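Homoprotocatechuate 2,3-dioxygenase (Brevibacterium fuscum, PDB 4Z6M) uses a bound iron(II) ion and molecular oxygen to open the aromatic ring of the catechol homoprotocatechuate, as an extradiol dioxygenase of the glyoxalase superfamily. Local coordinates at residues F217-K222 with I268-Y273; T284-D289 with F339-A344; G113-V118 with P125-F130; N208-H213 with N317-I322. The protein carries 1 engineered substitution. One frame throughout, in Å; residues are numbered along the deposited sequence.

Interaction 1 (F217-K222 with I268-Y273)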
# COMPACT_ATOMS: atom_id res chain seq x y z
N PHE A 217 2.06 -17.62 7.84
CA PHE A 217 2.44 -16.39 8.53
C PHE A 217 1.72 -15.21 7.89
O PHE A 217 1.48 -15.19 6.70
CB PHE A 217 3.94 -16.15 8.43
CG PHE A 217 4.75 -17.11 9.24
CD1 PHE A 217 5.18 -18.31 8.69
CD2 PHE A 217 5.11 -16.79 10.55
CE1 PHE A 217 5.92 -19.19 9.44
CE2 PHE A 217 5.85 -17.68 11.30
CZ PHE A 217 6.25 -18.87 10.74
N SER A 218 1.42 -14.21 8.71
CA SER A 218 0.78 -12.96 8.27
C SER A 218 1.79 -11.89 7.91
O SER A 218 2.88 -11.86 8.45
CB SER A 218 -0.11 -12.37 9.37
OG SER A 218 -1.09 -13.28 9.83
N THR A 219 1.38 -10.98 7.03
CA THR A 219 2.03 -9.69 6.86
C THR A 219 1.02 -8.59 7.25
O THR A 219 -0.17 -8.84 7.42
CB THR A 219 2.43 -9.44 5.40
OG1 THR A 219 1.25 -9.49 4.58
CG2 THR A 219 3.46 -10.45 4.92
N HIS A 220 1.51 -7.36 7.34
CA HIS A 220 0.64 -6.22 7.55
C HIS A 220 -0.22 -5.92 6.33
O HIS A 220 -1.43 -5.70 6.45
CB HIS A 220 1.46 -4.97 7.90
CG HIS A 220 2.01 -4.98 9.29
ND1 HIS A 220 3.33 -4.66 9.55
CD2 HIS A 220 1.43 -5.26 10.48
CE1 HIS A 220 3.54 -4.75 10.85
NE2 HIS A 220 2.40 -5.10 11.43
N GLU A 221 0.42 -5.88 5.17
CA GLU A 221 -0.21 -5.36 3.97
C GLU A 221 0.05 -6.26 2.77
O GLU A 221 0.92 -7.13 2.77
CB GLU A 221 0.21 -3.90 3.70
CG GLU A 221 -0.22 -2.97 4.84
CD GLU A 221 -0.26 -1.50 4.55
OE1 GLU A 221 0.33 -1.07 3.54
OE2 GLU A 221 -0.88 -0.75 5.32
N LYS A 222 -0.76 -6.05 1.75
CA LYS A 222 -0.67 -6.85 0.55
C LYS A 222 0.69 -6.64 -0.15
O LYS A 222 1.28 -7.60 -0.67
CB LYS A 222 -1.88 -6.59 -0.36
CG LYS A 222 -3.21 -6.99 0.31
CD LYS A 222 -4.45 -6.76 -0.55
CE LYS A 222 -4.88 -5.31 -0.58
NZ LYS A 222 -5.54 -4.83 0.67
N ILE A 268 1.89 -17.22 3.04
CA ILE A 268 1.91 -15.85 3.53
C ILE A 268 0.51 -15.28 3.31
O ILE A 268 -0.09 -15.55 2.29
CB ILE A 268 2.97 -14.98 2.81
CG1 ILE A 268 4.28 -15.75 2.49
CG2 ILE A 268 3.17 -13.72 3.63
CD1 ILE A 268 5.02 -16.19 3.70
N TYR A 269 -0.03 -14.56 4.29
CA TYR A 269 -1.45 -14.37 4.43
C TYR A 269 -1.73 -13.00 5.03
O TYR A 269 -1.01 -12.55 5.94
CB TYR A 269 -1.94 -15.44 5.39
CG TYR A 269 -3.39 -15.61 5.72
CD1 TYR A 269 -4.20 -16.46 4.98
CD2 TYR A 269 -3.92 -15.02 6.85
CE1 TYR A 269 -5.50 -16.71 5.38
CE2 TYR A 269 -5.22 -15.26 7.24
CZ TYR A 269 -6.01 -16.11 6.50
OH TYR A 269 -7.30 -16.41 6.89
N THR A 270 -2.77 -12.31 4.58
CA THR A 270 -3.16 -11.08 5.29
C THR A 270 -4.62 -10.74 5.06
O THR A 270 -5.17 -11.04 4.01
CB THR A 270 -2.25 -9.88 4.92
OG1 THR A 270 -2.47 -8.79 5.84
CG2 THR A 270 -2.48 -9.39 3.48
N GLN A 271 -5.22 -10.10 6.07
CA GLN A 271 -6.49 -9.37 5.94
C GLN A 271 -7.72 -10.25 5.76
O GLN A 271 -8.64 -9.94 5.01
CB GLN A 271 -6.40 -8.28 4.88
CG GLN A 271 -5.47 -7.17 5.37
CD GLN A 271 -4.99 -6.25 4.27
OE1 GLN A 271 -5.71 -5.97 3.32
NE2 GLN A 271 -3.78 -5.75 4.41
N ASP A 272 -7.77 -11.34 6.52
CA ASP A 272 -9.05 -12.00 6.79
C ASP A 272 -9.85 -11.20 7.83
O ASP A 272 -9.49 -10.06 8.16
CB ASP A 272 -8.82 -13.46 7.17
CG ASP A 272 -8.17 -13.67 8.54
OD1 ASP A 272 -7.66 -12.69 9.13
OD2 ASP A 272 -8.13 -14.85 8.98
N TYR A 273 -10.95 -11.77 8.30
CA TYR A 273 -11.97 -11.03 9.05
C TYR A 273 -12.13 -11.61 10.47
O TYR A 273 -11.62 -12.67 10.80
CB TYR A 273 -13.30 -11.02 8.26
CG TYR A 273 -13.82 -12.40 7.92
CD1 TYR A 273 -14.64 -13.09 8.80
CD2 TYR A 273 -13.48 -13.01 6.72
CE1 TYR A 273 -15.11 -14.35 8.51
CE2 TYR A 273 -13.94 -14.29 6.41
CZ TYR A 273 -14.76 -14.96 7.33
OH TYR A 273 -15.21 -16.23 7.07
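T270 reaches across to T219, and Q271 to H220 and K222, where two neighbouring parallel strands run out. The backbones pair through T219 N to Y269 O at 3.1 Å and a weak bond from Y269 N to F217 O. The T270 hydroxyl, set anti to its own amide nitrogen (chi1 -167°), donates to T219 O over 2.8 Å and meets that carbonyl from above its plane. T219 uses both branches: OG1 lies 3.5 Å from T270 CB while donating to E221 O, and CG2 abuts I268 CG2, also at 3.5 Å, the two side chains crossing nearly at right angles. The Q271 chain runs out extended, and its amide bridges H220 and K222 of the facing segment. NE2 donates to a lone pair of H220 O at 3.1 Å, with the acceptor in the amide plane, and OE1 takes K222 NZ on a lone pair at 2.9 Å. K222 gets there by bending at its last two torsions. The amide is thereby fixed in rotation, and E221 of a second subunit also binds Q271 NE2 and pairs with K222 NZ. Y269 OH donates to D272 OD2 at 2.7 Å and is also bonded by NE2 of the engineered Q200, while its ring meets the iron ligand H155 edge-to-face; with the Y269 side chain about 5 Å from the iron, this strand pair borders the metal site. Helix 222-234 lies against T219 and I268 through I225, strand 152-160 touches F217, S218 and Y269, and F254 of strand 254-259 packs on T270 and K222.

Interaction 2 (T284-D289 with F339-A344)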
# COMPACT_ATOMS: atom_id res chain seq x y z
N THR A 284 -20.38 -21.75 3.42
CA THR A 284 -20.11 -22.96 2.67
C THR A 284 -20.02 -22.64 1.19
O THR A 284 -20.92 -22.01 0.62
CB THR A 284 -21.20 -24.00 2.87
OG1 THR A 284 -21.27 -24.38 4.26
CG2 THR A 284 -20.93 -25.26 2.03
N TRP A 285 -18.91 -23.02 0.57
CA TRP A 285 -18.71 -22.86 -0.87
C TRP A 285 -18.89 -24.18 -1.58
O TRP A 285 -18.54 -25.23 -1.03
CB TRP A 285 -17.30 -22.39 -1.15
CG TRP A 285 -16.93 -21.07 -0.53
CD1 TRP A 285 -16.72 -20.81 0.79
CD2 TRP A 285 -16.75 -19.81 -1.21
NE1 TRP A 285 -16.38 -19.48 0.98
CE2 TRP A 285 -16.41 -18.85 -0.23
CE3 TRP A 285 -16.82 -19.41 -2.55
CZ2 TRP A 285 -16.14 -17.52 -0.54
CZ3 TRP A 285 -16.56 -18.07 -2.86
CH2 TRP A 285 -16.21 -17.17 -1.85
N ASN A 286 -19.37 -24.13 -2.82
CA ASN A 286 -19.41 -25.33 -3.65
C ASN A 286 -18.03 -25.60 -4.22
O ASN A 286 -17.35 -24.67 -4.68
CB ASN A 286 -20.40 -25.16 -4.79
CG ASN A 286 -20.64 -26.45 -5.53
OD1 ASN A 286 -19.99 -26.72 -6.53
ND2 ASN A 286 -21.59 -27.24 -5.05
N VAL A 287 -17.62 -26.86 -4.25
CA VAL A 287 -16.29 -27.22 -4.75
C VAL A 287 -16.05 -26.81 -6.20
O VAL A 287 -14.91 -26.65 -6.62
CB VAL A 287 -16.04 -28.75 -4.55
CG1 VAL A 287 -16.85 -29.57 -5.55
CG2 VAL A 287 -14.56 -29.08 -4.58
N HIS A 288 -17.13 -26.69 -6.99
CA HIS A 288 -17.00 -26.34 -8.40
C HIS A 288 -16.99 -24.84 -8.64
O HIS A 288 -16.83 -24.41 -9.78
CB HIS A 288 -18.08 -26.99 -9.23
CG HIS A 288 -18.13 -28.47 -9.08
ND1 HIS A 288 -17.31 -29.33 -9.77
CD2 HIS A 288 -18.91 -29.25 -8.28
CE1 HIS A 288 -17.58 -30.58 -9.39
NE2 HIS A 288 -18.53 -30.55 -8.49
N ASP A 289 -17.11 -24.03 -7.59
CA ASP A 289 -17.08 -22.56 -7.73
C ASP A 289 -15.63 -22.11 -7.91
O ASP A 289 -14.81 -22.25 -6.99
CB ASP A 289 -17.69 -21.96 -6.46
CG ASP A 289 -17.79 -20.44 -6.48
OD1 ASP A 289 -17.03 -19.80 -7.23
OD2 ASP A 289 -18.61 -19.92 -5.70
N PHE A 339 -14.95 -30.13 -13.48
CA PHE A 339 -15.77 -29.01 -13.87
C PHE A 339 -15.61 -27.89 -12.87
O PHE A 339 -15.58 -28.13 -11.66
CB PHE A 339 -17.24 -29.43 -13.93
CG PHE A 339 -18.17 -28.31 -14.27
CD1 PHE A 339 -18.32 -27.88 -15.58
CD2 PHE A 339 -18.92 -27.70 -13.28
CE1 PHE A 339 -19.18 -26.84 -15.88
CE2 PHE A 339 -19.78 -26.65 -13.57
CZ PHE A 339 -19.90 -26.23 -14.87
N SER A 340 -15.54 -26.66 -13.36
CA SER A 340 -15.77 -25.50 -12.51
C SER A 340 -16.54 -24.40 -13.23
O SER A 340 -16.58 -24.37 -14.46
CB SER A 340 -14.45 -24.95 -11.94
OG SER A 340 -13.70 -24.24 -12.91
N PHE A 341 -17.14 -23.51 -12.45
CA PHE A 341 -17.93 -22.41 -12.99
C PHE A 341 -17.47 -21.08 -12.43
O PHE A 341 -16.90 -21.00 -11.35
CB PHE A 341 -19.43 -22.61 -12.74
CG PHE A 341 -19.83 -22.66 -11.28
CD1 PHE A 341 -19.97 -21.50 -10.55
CD2 PHE A 341 -20.05 -23.86 -10.65
CE1 PHE A 341 -20.31 -21.53 -9.21
CE2 PHE A 341 -20.39 -23.90 -9.31
CZ PHE A 341 -20.54 -22.74 -8.60
N THR A 342 -17.78 -20.02 -13.18
CA THR A 342 -17.63 -18.65 -12.69
C THR A 342 -18.94 -18.17 -12.06
O THR A 342 -18.95 -17.64 -10.96
CB THR A 342 -17.19 -17.70 -13.81
OG1 THR A 342 -15.92 -18.13 -14.34
CG2 THR A 342 -17.04 -16.28 -13.27
N ARG A 343 -20.04 -18.41 -12.76
CA ARG A 343 -21.37 -18.11 -12.26
C ARG A 343 -22.17 -19.40 -12.26
O ARG A 343 -22.25 -20.08 -13.28
CB ARG A 343 -22.05 -17.08 -13.15
CG ARG A 343 -21.41 -15.71 -13.14
CD ARG A 343 -21.79 -14.86 -14.34
NE ARG A 343 -21.27 -15.40 -15.58
CZ ARG A 343 -20.06 -15.18 -16.08
NH1 ARG A 343 -19.21 -14.36 -15.45
NH2 ARG A 343 -19.68 -15.80 -17.21
N ALA A 344 -22.79 -19.72 -11.12
CA ALA A 344 -23.55 -20.95 -11.01
C ALA A 344 -24.64 -20.97 -12.06
O ALA A 344 -25.35 -20.00 -12.26
CB ALA A 344 -24.14 -21.11 -9.61
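F341 lays one ring face against the backbone of H288 and D289, the close-packed half of this contact. D289 CA sits 3.8 Å from the ring centroid, 21° off the normal, a CH-pi contact, and D289 CB approaches F341 CZ to 3.6 Å. H288 O lies over the same face nearer the rim, yet its bond goes elsewhere: F341 N donates to it at 2.8 Å, nearly along the C=O axis. The F341 side chain folds back because CG stands between its backbone N and carbonyl carbon (chi1 62°), which brings the ring over the H288-D289 peptide; A344 CA lies over the opposite face. A second bond ties the histidine itself. H288 ND1 donates to F339 O at 2.8 Å, with the oxygen in the imidazole plane but the donor well above the plane of that carbonyl. The segment 284-289 presents these groups by leaving strand 283-286, at the edge of the nine-stranded sheet, through a type I turn from N286 to D289; N286 OD1 accepts from H288 N at 2.9 Å, an Asx turn. Its partner, strand 339-340, belongs to a separate two-stranded antiparallel sheet, so the contact joins the end of the edge strand to the C-terminal region. Toward solvent the fit slackens. N286 OD1 is 4.0 Å from F341 CE2 at the ring edge, and F339 CD2 stays 4.2 Å from H288 CB; all four residues are partly exposed. The buried D289 carboxylate instead turns to R236 of a third subunit, forming a salt bridge there.

Interaction 3 (G113-V118 with P125-F130)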
# COMPACT_ATOMS: atom_id res chain seq x y z
N GLY A 113 7.97 -24.40 28.53
CA GLY A 113 7.91 -25.09 29.81
C GLY A 113 7.04 -26.34 29.75
O GLY A 113 7.07 -27.07 28.76
N ASP A 114 6.25 -26.56 30.80
CA ASP A 114 5.44 -27.77 30.93
C ASP A 114 4.60 -27.95 29.66
O ASP A 114 3.85 -27.05 29.26
CB ASP A 114 4.60 -27.64 32.20
CG ASP A 114 3.64 -28.79 32.41
OD1 ASP A 114 4.03 -29.93 32.14
OD2 ASP A 114 2.49 -28.52 32.86
N ALA A 115 4.75 -29.10 29.02
CA ALA A 115 4.15 -29.31 27.70
C ALA A 115 3.67 -30.74 27.55
O ALA A 115 4.31 -31.67 28.04
CB ALA A 115 5.14 -28.99 26.59
N LEU A 116 2.54 -30.89 26.86
CA LEU A 116 1.99 -32.20 26.51
C LEU A 116 2.05 -32.36 25.00
O LEU A 116 1.48 -31.53 24.28
CB LEU A 116 0.54 -32.29 26.96
CG LEU A 116 -0.16 -33.60 26.60
CD1 LEU A 116 0.27 -34.68 27.58
CD2 LEU A 116 -1.66 -33.41 26.59
N ARG A 117 2.67 -33.43 24.53
CA ARG A 117 2.53 -33.83 23.14
C ARG A 117 1.68 -35.07 23.05
O ARG A 117 1.71 -35.93 23.95
CB ARG A 117 3.89 -34.04 22.48
CG ARG A 117 4.58 -32.70 22.23
CD ARG A 117 5.85 -32.81 21.42
NE ARG A 117 6.42 -31.47 21.25
CZ ARG A 117 7.43 -31.17 20.45
NH1 ARG A 117 8.05 -32.10 19.73
NH2 ARG A 117 7.84 -29.90 20.36
N VAL A 118 0.90 -35.13 21.97
CA VAL A 118 -0.04 -36.23 21.76
C VAL A 118 0.02 -36.68 20.32
O VAL A 118 0.30 -35.87 19.44
CB VAL A 118 -1.47 -35.86 22.16
CG1 VAL A 118 -1.51 -35.30 23.56
CG2 VAL A 118 -2.07 -34.86 21.20
N PRO A 125 0.88 -34.86 15.44
CA PRO A 125 1.61 -34.58 16.68
C PRO A 125 1.23 -33.18 17.16
O PRO A 125 1.84 -32.19 16.73
CB PRO A 125 3.07 -34.69 16.26
CG PRO A 125 3.08 -34.31 14.83
CD PRO A 125 1.75 -34.76 14.26
N TYR A 126 0.25 -33.11 18.04
CA TYR A 126 -0.15 -31.84 18.65
C TYR A 126 0.64 -31.62 19.94
O TYR A 126 0.87 -32.56 20.69
CB TYR A 126 -1.64 -31.85 18.98
CG TYR A 126 -2.61 -31.47 17.87
CD1 TYR A 126 -2.23 -31.34 16.53
CD2 TYR A 126 -3.92 -31.17 18.21
CE1 TYR A 126 -3.16 -30.92 15.57
CE2 TYR A 126 -4.84 -30.77 17.25
CZ TYR A 126 -4.46 -30.65 15.93
OH TYR A 126 -5.37 -30.21 15.00
N GLU A 127 1.01 -30.35 20.21
CA GLU A 127 1.50 -29.97 21.53
C GLU A 127 0.56 -28.93 22.15
O GLU A 127 0.06 -28.05 21.46
CB GLU A 127 2.92 -29.37 21.47
CG GLU A 127 3.46 -29.01 22.85
CD GLU A 127 4.88 -28.46 22.82
OE1 GLU A 127 5.85 -29.28 22.75
OE2 GLU A 127 5.02 -27.22 22.85
N PHE A 128 0.36 -29.04 23.46
CA PHE A 128 -0.32 -28.05 24.26
C PHE A 128 0.61 -27.60 25.37
O PHE A 128 1.22 -28.43 26.07
CB PHE A 128 -1.59 -28.63 24.86
CG PHE A 128 -2.54 -29.12 23.82
CD1 PHE A 128 -3.43 -28.24 23.22
CD2 PHE A 128 -2.48 -30.43 23.35
CE1 PHE A 128 -4.28 -28.67 22.22
CE2 PHE A 128 -3.33 -30.86 22.35
CZ PHE A 128 -4.23 -29.98 21.79
N PHE A 129 0.73 -26.29 25.53
CA PHE A 129 1.60 -25.72 26.57
C PHE A 129 1.00 -24.38 27.00
O PHE A 129 0.28 -23.74 26.21
CB PHE A 129 3.03 -25.52 26.05
CG PHE A 129 3.15 -24.37 25.08
CD1 PHE A 129 2.91 -24.56 23.74
CD2 PHE A 129 3.41 -23.07 25.54
CE1 PHE A 129 2.95 -23.49 22.85
CE2 PHE A 129 3.46 -22.01 24.65
CZ PHE A 129 3.23 -22.22 23.32
N PHE A 130 1.32 -23.97 28.23
CA PHE A 130 1.11 -22.59 28.68
C PHE A 130 2.45 -21.85 28.86
O PHE A 130 2.66 -20.77 28.28
CB PHE A 130 0.32 -22.52 29.98
CG PHE A 130 0.28 -21.14 30.56
CD1 PHE A 130 -0.57 -20.20 30.04
CD2 PHE A 130 1.20 -20.77 31.54
CE1 PHE A 130 -0.56 -18.91 30.53
CE2 PHE A 130 1.20 -19.50 32.04
CZ PHE A 130 0.33 -18.56 31.53
O HOH W 1 2.70 -25.04 30.47
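R117 and E127 face each other across the two strands, and their charged ends meet at an angle, guanidinium and carboxylate planes 39° apart. E127 OE1 lies in the guanidinium plane at its NE edge, 2.7 Å from R117 NE; the nitrogen reaches the anti side of that oxygen, 31° out of the carboxylate plane. R117 NH2 adds a weak bond to the same OE1. The R117 chain is stretched from CG to NE. E127 has CG anti to its backbone N (chi1 -178°) and runs on extended, which also rests its CD on A115 CB at 3.8 Å. The salt bridge is buried and has a second shell: Y20 OH binds both E127 OE2 and R117 NH2, while E22 pairs with R117 NH2. On the other face of the sheet, V118 CG2 lies 3.8 Å from Y126 CB and touches the F128 ring at its edge. The Y126 ring leads away, its hydroxyl bound by Q158. The backbones hold these faces in register through L116 N to F128 O at 2.9 Å, with F128 N returning to L116 O, and a like reciprocal pair between V118 and Y126. Beyond the last strand pairing, a water takes the place of a direct bond between D114 O and F130 N. Strands 115-119 and 125-129 thus form an antiparallel beta hairpin in the mixed sheet of the N-terminal glyoxalase-superfamily module.

Interaction 4 (N208-H213 with N317-I322)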
# COMPACT_ATOMS: atom_id res chain seq x y z
N ASN A 208 -4.84 -37.66 1.27
CA ASN A 208 -4.15 -38.74 1.96
C ASN A 208 -3.41 -38.15 3.17
O ASN A 208 -2.75 -37.12 3.06
CB ASN A 208 -3.14 -39.38 1.02
CG ASN A 208 -3.78 -39.95 -0.23
OD1 ASN A 208 -4.99 -40.18 -0.29
ND2 ASN A 208 -2.97 -40.17 -1.25
N GLY A 209 -3.56 -38.76 4.34
CA GLY A 209 -2.91 -38.23 5.53
C GLY A 209 -2.77 -39.21 6.67
O GLY A 209 -3.18 -40.37 6.55
N PRO A 210 -2.15 -38.77 7.78
CA PRO A 210 -1.82 -37.39 8.11
C PRO A 210 -0.62 -36.83 7.33
O PRO A 210 0.45 -37.45 7.27
CB PRO A 210 -1.50 -37.47 9.60
CG PRO A 210 -0.93 -38.87 9.80
CD PRO A 210 -1.83 -39.69 8.90
N ARG A 211 -0.78 -35.63 6.77
CA ARG A 211 0.32 -34.85 6.25
C ARG A 211 0.06 -33.40 6.62
O ARG A 211 -1.09 -33.00 6.81
CB ARG A 211 0.47 -35.00 4.75
CG ARG A 211 1.00 -36.36 4.29
CD ARG A 211 1.17 -36.41 2.78
NE ARG A 211 -0.15 -36.38 2.19
CZ ARG A 211 -0.44 -35.97 0.97
NH1 ARG A 211 0.51 -35.58 0.13
NH2 ARG A 211 -1.72 -35.96 0.59
N LEU A 212 1.13 -32.62 6.72
CA LEU A 212 1.01 -31.19 6.98
C LEU A 212 0.96 -30.47 5.66
O LEU A 212 1.89 -30.53 4.85
CB LEU A 212 2.18 -30.67 7.83
CG LEU A 212 2.24 -29.14 8.01
CD1 LEU A 212 1.14 -28.74 8.95
CD2 LEU A 212 3.62 -28.70 8.49
N HIS A 213 -0.14 -29.75 5.42
CA HIS A 213 -0.25 -29.01 4.18
C HIS A 213 0.61 -27.74 4.19
O HIS A 213 1.43 -27.54 3.29
CB HIS A 213 -1.69 -28.66 3.83
CG HIS A 213 -1.85 -28.27 2.40
ND1 HIS A 213 -1.48 -27.04 1.92
CD2 HIS A 213 -2.27 -28.99 1.32
CE1 HIS A 213 -1.67 -27.01 0.62
NE2 HIS A 213 -2.15 -28.18 0.23
N ASN A 317 9.25 -41.32 14.23
CA ASN A 317 9.06 -42.06 12.99
C ASN A 317 7.90 -41.51 12.19
O ASN A 317 6.92 -41.00 12.73
CB ASN A 317 8.84 -43.53 13.30
CG ASN A 317 9.99 -44.14 14.09
OD1 ASN A 317 11.14 -43.97 13.74
ND2 ASN A 317 9.68 -44.78 15.20
N VAL A 318 8.02 -41.59 10.87
CA VAL A 318 6.97 -41.08 9.99
C VAL A 318 5.67 -41.86 10.18
O VAL A 318 5.65 -43.10 10.21
CB VAL A 318 7.45 -41.10 8.52
CG1 VAL A 318 6.35 -40.73 7.54
CG2 VAL A 318 8.63 -40.15 8.35
N GLN A 319 4.57 -41.12 10.30
CA GLN A 319 3.25 -41.70 10.37
C GLN A 319 2.84 -42.29 9.02
O GLN A 319 3.02 -41.67 7.97
CB GLN A 319 2.23 -40.63 10.76
CG GLN A 319 2.19 -40.32 12.23
CD GLN A 319 1.38 -41.32 13.03
OE1 GLN A 319 1.03 -42.41 12.55
NE2 GLN A 319 1.12 -40.99 14.27
N GLU A 320 2.29 -43.50 9.06
CA GLU A 320 1.72 -44.13 7.88
C GLU A 320 0.58 -43.29 7.31
O GLU A 320 -0.21 -42.72 8.05
CB GLU A 320 1.19 -45.52 8.26
CG GLU A 320 0.51 -46.26 7.13
CD GLU A 320 0.24 -47.71 7.49
OE1 GLU A 320 0.77 -48.60 6.78
OE2 GLU A 320 -0.49 -47.95 8.48
N ILE A 321 0.53 -43.25 5.98
CA ILE A 321 -0.47 -42.46 5.28
C ILE A 321 -1.66 -43.34 4.92
O ILE A 321 -1.50 -44.47 4.41
CB ILE A 321 0.18 -41.69 4.10
CG1 ILE A 321 1.08 -40.57 4.69
CG2 ILE A 321 -0.86 -41.08 3.17
CD1 ILE A 321 2.17 -40.07 3.77
N ILE A 322 -2.85 -42.84 5.25
CA ILE A 322 -4.10 -43.46 4.90
C ILE A 322 -4.72 -42.73 3.74
O ILE A 322 -4.83 -41.51 3.76
CB ILE A 322 -5.07 -43.40 6.09
CG1 ILE A 322 -4.46 -44.09 7.32
CG2 ILE A 322 -6.41 -43.99 5.72
CD1 ILE A 322 -4.01 -45.52 7.08
O HOH W 2 3.01 -38.69 7.48
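G209 and I322 pair their backbones in both directions: I322 N donates to G209 O at 2.8 Å, nearly straight at 170°, and G209 N donates to I322 O at 3.1 Å. Together they make a single antiparallel hydrogen-bonded bridge. A water extends the link, donating to P210 O and to Q319 O. Apolar contacts flank these bonds. I321 spreads its branches along the other segment, CG2 against N208 CB at 3.6 Å and CD1 against R211 CD at 3.9 Å, with the R211 chain crossed about perpendicularly. The P210 ring, which follows a cis peptide bond, sets CG 3.7 Å from Q319 CB. Side-chain hydrogen bonds do not cross between the segments: R211 bends at chi3 (-69°) and takes N208 O side-on with NE and NH2, the oxygen in the guanidinium plane; its third nitrogen, NH1, binds T306 O, and N208 OD1 accepts from R324 N. The crossing bonds are thus all main-chain or water-mediated, so the pairing of the 317-322 loop with 208-213 depends little on side-chain identity, apart from the apolar touches of I321 and P210.

Interactions 1, 2 and 4 all reach the nine-stranded mixed sheet, while interaction 3 lies in the separate eight-stranded one. Along the chain, interaction 3 closes first; interaction 1 is nested inside the loop closed by interaction 4, and interactions 2 and 4 cross. Strand 211-218 serves both 4 at its start and 1 at its end, so their centres are about 28 Å apart, on opposite sides of the chain's centre; between them on this strand lies H214, an iron ligand. The centre of interaction 2 is about 25 Å from that of interaction 1 and about 39 Å from that of interaction 3, the widest separation. The C-terminal residues in 2 and 4 thus pack against the ends of strands of the sheet that carries the metal site.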